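Local coordinates for protein propionate kinase (Francisella tularensis subsp. tularensis, PDB 3KHY) that probably catalyses the reversible, magnesium-dependent transfer of a phosphate from ATP to acetate, giving acetyl phosphate and ADP, and works as a homodimer, at residues G30-I35 and C40-K45; S151-Y156 and S215-M220. All blocks are in the same frame, centred on the assembly; numbering follows the deposited sequence.

How the contacts relate
Contact 1 (30-35 with 40-45) and contact 2 (151-156 with 215-220) follow one another along the chain, the first closing before the second opens. Their centres lie about 36 Å apart, on opposite sides of the chain's centre, and the nearest atoms are still about 18 Å from each other. They share no sheet: contact 1 is a hairpin within the large mixed sheet that contains strand 3-9, whereas 215-218 belongs to strand 214-218, an outermost strand of the second sheet, which also holds strands 205-211 and 196-201. Two such sheets fit the actin-like ATPase clan to which acetokinases belong. Contact 1 is internal to one subunit, while contact 2 lies beside the partner subunit of the homodimer.

Contact 1 (G30-I35 and C40-K45); sequences GLAENI and CKVVFK
E33 and K41 run side by side and point the same way from one face of an antiparallel strand pair. K41 starts with CG wedged between its backbone N and carbonyl carbon (chi1 62°), then stretches out fully, which carries its CE to 3.4 Å from E33 OE2. The ammonium lies further off: K41 NZ stays 4.0 Å from E33 OE2, a long salt bridge in which the aliphatic end of the lysine makes the nearer contact. V43 is on the same face, its CB and CG2 resting near the carbonyl oxygen of L31. On the other face A32 and V42 form a non-hydrogen-bonded pair, with A32 CB 3.9 Å from V42 CG2; helix 59-72 packs over them through V62 and M65. The segments are the two arms of a beta hairpin, strands 25-33 and 41-45, inside the large mixed sheet. Two hydrogen-bonded pairs join the arms, L31 with V43 and E33 with K41. The bond from V43 N to L31 O is almost straight at hydrogen (2.9 Å, 176°). Where the strands give way to the turn, C40 swings SG anti to its backbone N (chi1 180°), and C40 SG reaches 3.9 Å from I35 CA. Nearby, the side-chain nitrogen ND2 of N34 hydrogen-bonds to N39 O across the two ends of the hairpin loop.

Contact 2 (S151-Y156 and S215-M220); sequences SYIAEY and SIDTSM
I153 and I216 make the apolar contact between the short helix 151-154 and strand 214-218, an outermost strand of the second sheet, beside the dimer interface. I153 CD1 lies 3.9 Å from I216 CG1, the side chains crossing at a slant. With CG2 anti to the backbone N of I153, CD1 and CG2 of I153 both close on I216 O, at 3.4 and 3.5 Å, and CG2 also touches the carboxylate of D217. Y310 touches both isoleucines; H298 of the second subunit packs on I153 and meets the Y152 ring edge-to-face.

The polar link is indirect. A water donates to I153 O at 3.2 Å and to D217 OD1 at 3.0 Å, bridging helix and strand. D217 OD1 also takes a weak bond from T218 N (2.9 Å, 125°). D217 OD2 hydrogen-bonds with Y310 OH and forms a salt bridge with K302 of the second subunit.

I216 O, buried under I153, has no polar partner in the model. Between these two segments the contact rests on the hydrocarbon of I153 and one bridging water, while D217 makes an ionic link to the second subunit; the ammonium of that subunit's K302 would probably favour the charged carboxylate.

Contact 1 (G30-I35 and C40-K45)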
loop_
_atom_site.group_PDB
_atom_site.type_symbol
_atom_site.label_atom_id
_atom_site.label_comp_id
_atom_site.label_asym_id
_atom_site.label_seq_id
_atom_site.Cartn_x
_atom_site.Cartn_y
_atom_site.Cartn_z
ATOM N N GLY A 30 18.824 -19.445 23.901
ATOM C CA GLY A 30 20.069 -19.644 23.194
ATOM C C GLY A 30 19.952 -19.468 21.704
ATOM O O GLY A 30 18.866 -19.272 21.154
ATOM N N LEU A 31 21.092 -19.539 21.040
ATOM C CA LEU A 31 21.117 -19.390 19.602
ATOM C C LEU A 31 22.357 -20.052 19.034
ATOM O O LEU A 31 23.477 -19.720 19.430
ATOM C CB LEU A 31 21.102 -17.913 19.224
ATOM C CG LEU A 31 21.220 -17.649 17.724
ATOM C CD1 LEU A 31 19.940 -18.072 16.996
ATOM C CD2 LEU A 31 21.525 -16.183 17.479
ATOM N N ALA A 32 22.144 -21.002 18.125
ATOM C CA ALA A 32 23.225 -21.563 17.323
ATOM C C ALA A 32 23.302 -20.771 16.021
ATOM O O ALA A 32 22.281 -20.493 15.409
ATOM C CB ALA A 32 22.967 -23.032 17.038
ATOM N N GLU A 33 24.513 -20.405 15.616
ATOM C CA GLU A 33 24.740 -19.504 14.485
ATOM C C GLU A 33 25.841 -20.038 13.574
ATOM O O GLU A 33 26.751 -20.734 14.038
ATOM C CB GLU A 33 25.188 -18.135 14.996
ATOM C CG GLU A 33 24.085 -17.135 15.209
ATOM C CD GLU A 33 24.623 -15.761 15.562
ATOM O OE1 GLU A 33 24.171 -14.766 14.956
ATOM O OE2 GLU A 33 25.507 -15.680 16.439
ATOM N N ASN A 34 25.769 -19.688 12.290
ATOM C CA ASN A 34 26.797 -20.062 11.319
ATOM C C ASN A 34 26.997 -21.576 11.220
ATOM O O ASN A 34 28.119 -22.053 11.059
ATOM C CB ASN A 34 28.131 -19.394 11.664
ATOM C CG ASN A 34 27.967 -17.948 12.094
ATOM O OD1 ASN A 34 27.225 -17.183 11.480
ATOM N ND2 ASN A 34 28.663 -17.568 13.158
ATOM N N ILE A 35 25.904 -22.325 11.309
ATOM C CA ILE A 35 25.971 -23.784 11.296
ATOM C C ILE A 35 26.663 -24.312 10.035
ATOM O O ILE A 35 26.476 -23.775 8.947
ATOM C CB ILE A 35 24.565 -24.406 11.459
ATOM C CG1 ILE A 35 24.006 -24.068 12.845
ATOM C CG2 ILE A 35 24.594 -25.922 11.222
ATOM C CD1 ILE A 35 22.540 -24.398 13.014
ATOM N N CYS A 40 30.848 -21.732 13.301
ATOM C CA CYS A 40 29.713 -22.310 13.995
ATOM C C CYS A 40 29.891 -22.155 15.504
ATOM O O CYS A 40 30.961 -22.450 16.045
ATOM C CB CYS A 40 29.573 -23.785 13.630
ATOM S SG CYS A 40 28.195 -24.609 14.442
ATOM N N LYS A 41 28.846 -21.687 16.178
ATOM C CA LYS A 41 28.866 -21.545 17.631
ATOM C C LYS A 41 27.461 -21.591 18.224
ATOM O O LYS A 41 26.487 -21.234 17.569
ATOM C CB LYS A 41 29.539 -20.234 18.040
ATOM C CG LYS A 41 28.807 -19.014 17.532
ATOM C CD LYS A 41 29.307 -17.744 18.189
ATOM C CE LYS A 41 28.550 -16.543 17.650
ATOM N NZ LYS A 41 28.982 -15.277 18.298
ATOM N N VAL A 42 27.363 -22.030 19.472
ATOM C CA VAL A 42 26.088 -22.029 20.164
ATOM C C VAL A 42 26.201 -21.189 21.428
ATOM O O VAL A 42 27.087 -21.414 22.260
ATOM C CB VAL A 42 25.653 -23.453 20.533
ATOM C CG1 VAL A 42 24.215 -23.451 21.039
ATOM C CG2 VAL A 42 25.811 -24.373 19.327
ATOM N N VAL A 43 25.323 -20.200 21.556
ATOM C CA VAL A 43 25.245 -19.412 22.782
ATOM C C VAL A 43 24.153 -19.968 23.686
ATOM O O VAL A 43 23.056 -20.274 23.231
ATOM C CB VAL A 43 24.935 -17.936 22.500
ATOM C CG1 VAL A 43 25.005 -17.136 23.796
ATOM C CG2 VAL A 43 25.904 -17.373 21.466
ATOM N N PHE A 44 24.474 -20.130 24.962
ATOM C CA PHE A 44 23.507 -20.564 25.952
ATOM C C PHE A 44 23.420 -19.484 27.012
ATOM O O PHE A 44 24.443 -19.065 27.572
ATOM C CB PHE A 44 23.975 -21.845 26.640
ATOM C CG PHE A 44 24.035 -23.050 25.741
ATOM C CD1 PHE A 44 22.940 -23.883 25.603
ATOM C CD2 PHE A 44 25.210 -23.385 25.085
ATOM C CE1 PHE A 44 23.005 -25.004 24.800
ATOM C CE2 PHE A 44 25.281 -24.509 24.287
ATOM C CZ PHE A 44 24.184 -25.315 24.143
ATOM N N LYS A 45 22.208 -19.052 27.317
ATOM C CA LYS A 45 22.003 -18.066 28.371
ATOM C C LYS A 45 21.059 -18.610 29.428
ATOM O O LYS A 45 19.848 -18.680 29.214
ATOM C CB LYS A 45 21.454 -16.765 27.788
ATOM C CG LYS A 45 22.406 -16.062 26.828
ATOM C CD LYS A 45 21.718 -14.882 26.141
ATOM C CE LYS A 45 22.724 -14.024 25.386
ATOM N NZ LYS A 45 22.084 -12.888 24.667
#

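Contact 2 (S151-Y156 and S215-M220)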
loop_
_atom_site.group_PDB
_atom_site.type_symbol
_atom_site.label_atom_id
_atom_site.label_comp_id
_atom_site.label_asym_id
_atom_site.label_seq_id
_atom_site.Cartn_x
_atom_site.Cartn_y
_atom_site.Cartn_z
ATOM N N SER A 151 -12.198 -11.914 3.173
ATOM C CA SER A 151 -11.679 -11.897 1.804
ATOM C C SER A 151 -11.654 -10.530 1.145
ATOM O O SER A 151 -10.719 -10.227 0.405
ATOM C CB SER A 151 -12.480 -12.876 0.930
ATOM O OG SER A 151 -12.261 -14.202 1.377
ATOM N N TYR A 152 -12.667 -9.701 1.386
ATOM C CA TYR A 152 -12.665 -8.367 0.780
ATOM C C TYR A 152 -11.533 -7.495 1.332
ATOM O O TYR A 152 -11.234 -6.432 0.788
ATOM C CB TYR A 152 -14.025 -7.660 0.924
ATOM C CG TYR A 152 -14.344 -7.135 2.308
ATOM C CD1 TYR A 152 -14.083 -5.811 2.652
ATOM C CD2 TYR A 152 -14.927 -7.957 3.266
ATOM C CE1 TYR A 152 -14.379 -5.323 3.926
ATOM C CE2 TYR A 152 -15.229 -7.480 4.531
ATOM C CZ TYR A 152 -14.953 -6.170 4.857
ATOM O OH TYR A 152 -15.256 -5.715 6.126
ATOM N N ILE A 153 -10.909 -7.948 2.407
ATOM C CA ILE A 153 -9.767 -7.234 2.979
ATOM C C ILE A 153 -8.445 -7.904 2.571
ATOM O O ILE A 153 -7.493 -7.227 2.204
ATOM C CB ILE A 153 -9.865 -7.146 4.513
ATOM C CG1 ILE A 153 -10.967 -6.158 4.900
ATOM C CG2 ILE A 153 -8.520 -6.689 5.110
ATOM C CD1 ILE A 153 -11.308 -6.127 6.387
ATOM N N ALA A 154 -8.419 -9.236 2.597
ATOM C CA ALA A 154 -7.191 -9.998 2.343
ATOM C C ALA A 154 -6.832 -10.126 0.863
ATOM O O ALA A 154 -5.653 -10.154 0.512
ATOM C CB ALA A 154 -7.292 -11.381 2.970
ATOM N N GLU A 155 -7.839 -10.227 -0.003
ATOM C CA GLU A 155 -7.583 -10.387 -1.433
ATOM C C GLU A 155 -7.063 -9.113 -2.098
ATOM O O GLU A 155 -7.477 -8.009 -1.765
ATOM C CB GLU A 155 -8.842 -10.891 -2.162
ATOM C CG GLU A 155 -9.181 -12.353 -1.867
ATOM C CD GLU A 155 -10.370 -12.870 -2.675
ATOM O OE1 GLU A 155 -10.762 -12.235 -3.689
ATOM O OE2 GLU A 155 -10.915 -13.921 -2.289
ATOM N N TYR A 156 -6.146 -9.271 -3.041
ATOM C CA TYR A 156 -5.751 -8.156 -3.896
ATOM C C TYR A 156 -6.705 -8.048 -5.091
ATOM O O TYR A 156 -7.465 -8.973 -5.364
ATOM C CB TYR A 156 -4.321 -8.353 -4.386
ATOM C CG TYR A 156 -3.300 -8.379 -3.262
ATOM C CD1 TYR A 156 -3.166 -7.301 -2.393
ATOM C CD2 TYR A 156 -2.466 -9.480 -3.079
ATOM C CE1 TYR A 156 -2.223 -7.320 -1.370
ATOM C CE2 TYR A 156 -1.523 -9.504 -2.074
ATOM C CZ TYR A 156 -1.408 -8.430 -1.217
ATOM O OH TYR A 156 -0.470 -8.465 -0.203
ATOM N N SER A 215 -7.815 -10.672 14.468
ATOM C CA SER A 215 -7.214 -9.854 13.416
ATOM C C SER A 215 -8.232 -9.610 12.290
ATOM O O SER A 215 -8.864 -10.547 11.804
ATOM C CB SER A 215 -5.959 -10.544 12.855
ATOM O OG SER A 215 -5.439 -9.813 11.745
ATOM N N ILE A 216 -8.414 -8.351 11.899
ATOM C CA ILE A 216 -9.296 -8.015 10.793
ATOM C C ILE A 216 -8.522 -7.393 9.629
ATOM O O ILE A 216 -8.989 -7.404 8.495
ATOM C CB ILE A 216 -10.446 -7.074 11.246
ATOM C CG1 ILE A 216 -11.528 -6.972 10.173
ATOM C CG2 ILE A 216 -9.921 -5.674 11.585
ATOM C CD1 ILE A 216 -12.786 -6.258 10.674
ATOM N N ASP A 217 -7.335 -6.849 9.908
ATOM C CA ASP A 217 -6.504 -6.252 8.853
ATOM C C ASP A 217 -5.086 -6.165 9.405
ATOM O O ASP A 217 -4.896 -6.088 10.609
ATOM C CB ASP A 217 -7.045 -4.866 8.483
ATOM C CG ASP A 217 -6.591 -4.377 7.095
ATOM O OD1 ASP A 217 -5.716 -4.998 6.446
ATOM O OD2 ASP A 217 -7.111 -3.325 6.671
ATOM N N THR A 218 -4.094 -6.200 8.527
ATOM C CA THR A 218 -2.713 -6.128 8.962
ATOM C C THR A 218 -1.859 -5.645 7.806
ATOM O O THR A 218 -2.271 -5.727 6.635
ATOM C CB THR A 218 -2.233 -7.499 9.472
ATOM O OG1 THR A 218 -0.983 -7.350 10.123
ATOM C CG2 THR A 218 -2.109 -8.493 8.312
ATOM N N SER A 219 -0.663 -5.159 8.127
ATOM C CA SER A 219 0.128 -4.386 7.162
ATOM C C SER A 219 1.071 -5.193 6.255
ATOM O O SER A 219 1.353 -4.772 5.130
ATOM C CB SER A 219 0.884 -3.261 7.873
ATOM O OG SER A 219 1.885 -3.782 8.722
HETATM N N MSE A 220 1.569 -6.338 6.726
HETATM C CA MSE A 220 2.403 -7.183 5.851
HETATM C C MSE A 220 1.537 -7.875 4.797
HETATM O O MSE A 220 0.325 -7.854 4.899
HETATM C CB MSE A 220 3.229 -8.187 6.656
HETATM C CG MSE A 220 4.428 -7.530 7.341
HETATM SE SE MSE A 220 5.212 -8.667 8.706
HETATM C CE MSE A 220 6.906 -7.708 8.955
HETATM O O HOH W 1 -6.034 -4.699 3.491
#